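Local coordinates for protein EchA1_1 (Mycobacterium avium subsp. paratuberculosis, PDB 3R9T) that probably catalyses the reversible hydration of enoyl-CoA to 3-hydroxyacyl-CoA in fatty acid metabolism, as a trimeric member of the crotonase family, at residues B[151-154]-B[155-159]. Sequence-based numbering, arbitrary orientation.
Sequences FRIA and EQLPR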
loop_
_atom_site.group_PDB
_atom_site.type_symbol
_atom_site.label_atom_id
_atom_site.label_comp_id
_atom_site.label_asym_id
_atom_site.label_seq_id
_atom_site.Cartn_x
_atom_site.Cartn_y
_atom_site.Cartn_z
ATOM N N PHE B 151 7.725 -10.330 -4.016
ATOM C CA PHE B 151 7.790 -8.962 -3.532
ATOM C C PHE B 151 6.748 -8.002 -4.104
ATOM O O PHE B 151 6.554 -6.929 -3.532
ATOM C CB PHE B 151 9.204 -8.391 -3.690
ATOM C CG PHE B 151 9.646 -8.185 -5.116
ATOM C CD1 PHE B 151 10.413 -9.146 -5.769
ATOM C CD2 PHE B 151 9.348 -6.991 -5.781
ATOM C CE1 PHE B 151 10.841 -8.936 -7.080
ATOM C CE2 PHE B 151 9.790 -6.764 -7.083
ATOM C CZ PHE B 151 10.538 -7.722 -7.726
ATOM N N ARG B 152 6.071 -8.346 -5.201
ATOM C CA ARG B 152 5.040 -7.450 -5.715
ATOM C C ARG B 152 3.680 -7.716 -5.115
ATOM O O ARG B 152 2.856 -6.810 -5.113
ATOM C CB ARG B 152 4.923 -7.517 -7.238
ATOM C CG ARG B 152 6.125 -6.924 -7.931
ATOM C CD ARG B 152 6.100 -7.128 -9.428
ATOM N NE ARG B 152 7.110 -6.286 -10.090
ATOM C CZ ARG B 152 7.595 -6.500 -11.319
ATOM N NH1 ARG B 152 7.194 -7.534 -12.055
ATOM N NH2 ARG B 152 8.507 -5.676 -11.820
ATOM N N ILE B 153 3.430 -8.929 -4.611
ATOM C CA ILE B 153 2.071 -9.256 -4.175
ATOM C C ILE B 153 1.670 -8.342 -2.999
ATOM O O ILE B 153 0.549 -7.791 -2.991
ATOM C CB ILE B 153 1.850 -10.772 -3.878
ATOM C CG1 ILE B 153 0.354 -11.071 -3.737
ATOM C CG2 ILE B 153 2.611 -11.206 -2.673
ATOM C CD1 ILE B 153 -0.410 -10.957 -5.017
ATOM N N ALA B 154 2.591 -8.105 -2.067
ATOM C CA ALA B 154 2.278 -7.252 -0.928
ATOM C C ALA B 154 2.334 -5.772 -1.260
ATOM O O ALA B 154 1.922 -4.941 -0.449
ATOM C CB ALA B 154 3.185 -7.560 0.267
ATOM N N GLU B 155 2.847 -5.448 -2.435
ATOM C CA GLU B 155 2.807 -4.076 -2.944
ATOM C C GLU B 155 1.462 -3.700 -3.572
ATOM O O GLU B 155 1.140 -2.511 -3.698
ATOM C CB GLU B 155 3.904 -3.894 -3.969
ATOM C CG GLU B 155 5.269 -3.896 -3.333
ATOM C CD GLU B 155 6.420 -3.811 -4.313
ATOM O OE1 GLU B 155 6.197 -3.936 -5.538
ATOM O OE2 GLU B 155 7.575 -3.648 -3.836
ATOM N N GLN B 156 0.690 -4.705 -3.966
ATOM C CA GLN B 156 -0.535 -4.470 -4.723
ATOM C C GLN B 156 -1.815 -4.942 -4.056
ATOM O O GLN B 156 -2.898 -4.643 -4.542
ATOM C CB GLN B 156 -0.396 -5.085 -6.103
ATOM C CG GLN B 156 0.828 -4.559 -6.820
ATOM C CD GLN B 156 0.892 -4.955 -8.270
ATOM O OE1 GLN B 156 -0.132 -5.267 -8.885
ATOM N NE2 GLN B 156 2.099 -4.956 -8.836
ATOM N N LEU B 157 -1.677 -5.689 -2.968
ATOM C CA LEU B 157 -2.779 -6.158 -2.149
ATOM C C LEU B 157 -2.479 -5.759 -0.715
ATOM O O LEU B 157 -1.314 -5.576 -0.365
ATOM C CB LEU B 157 -2.860 -7.687 -2.220
ATOM C CG LEU B 157 -3.626 -8.405 -3.322
ATOM C CD1 LEU B 157 -3.497 -9.902 -3.156
ATOM C CD2 LEU B 157 -5.075 -8.050 -3.234
ATOM N N PRO B 158 -3.506 -5.629 0.135
ATOM C CA PRO B 158 -3.231 -5.363 1.540
ATOM C C PRO B 158 -2.266 -6.388 2.102
ATOM O O PRO B 158 -2.326 -7.572 1.787
ATOM C CB PRO B 158 -4.598 -5.496 2.196
ATOM C CG PRO B 158 -5.538 -5.106 1.126
ATOM C CD PRO B 158 -4.955 -5.697 -0.119
ATOM N N ARG B 159 -1.365 -5.922 2.936
ATOM C CA ARG B 159 -0.296 -6.769 3.400
ATOM C C ARG B 159 -0.759 -8.123 3.925
ATOM O O ARG B 159 -0.235 -9.147 3.503
ATOM C CB ARG B 159 0.490 -6.036 4.470
ATOM C CG ARG B 159 1.324 -6.916 5.353
ATOM C CD ARG B 159 2.513 -7.430 4.622
ATOM N NE ARG B 159 3.497 -6.380 4.392
ATOM C CZ ARG B 159 4.681 -6.578 3.822
ATOM N NH1 ARG B 159 5.031 -7.793 3.409
ATOM N NH2 ARG B 159 5.519 -5.559 3.659
HETATM O O HOH W 1 7.849 -5.516 -1.593
#
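Arg159 folds back over the end of the preceding helix and lays one face of its guanidinium group against Ala154. The methyl CB of Ala154 sits 3.6 Å above that plane, toward the edge of the group rather than over its centre. Arg159 NH1 is the guanidinium atom closest to Ala154 CB, at 3.7 Å. Bends at chi2 (73°) and chi3 (72°) turn the arginine chain back to reach it. On another side of the turn, Ile153 and Leu157 pass each other at a slant and meet by their CD1 methyls, 3.8 Å apart. This is the C-terminal end of helix 149-156 in the crotonase fold, where the chain turns through Pro158, the N-cap residue, into the next helix. Ile153 O accepts two backbone bonds here, from Gln156 N at 3.2 Å and, weakly, from Leu157 N. Glu155 extends back along the helix beside Phe151. Glu155 OE2 lies near the plane of the Phe151 ring, at the edge, 4.3 Å from CD2. A water bridges Glu155 OE2 and Phe151 O, 2.7 Å from the latter. Arg152 CG passes 3.8 Å from Glu155 OE1, with the guanidinium and carboxylate planes 48° apart. The Arg152 guanidinium continues to Asp229 in a salt bridge and to Val96 O, while the Gln156 amide uses NE2 on Leu121 O and OE1 on Lys160 of the third subunit. Arg159 NH1 also makes a weak hydrogen bond to Ala218 O of the second subunit.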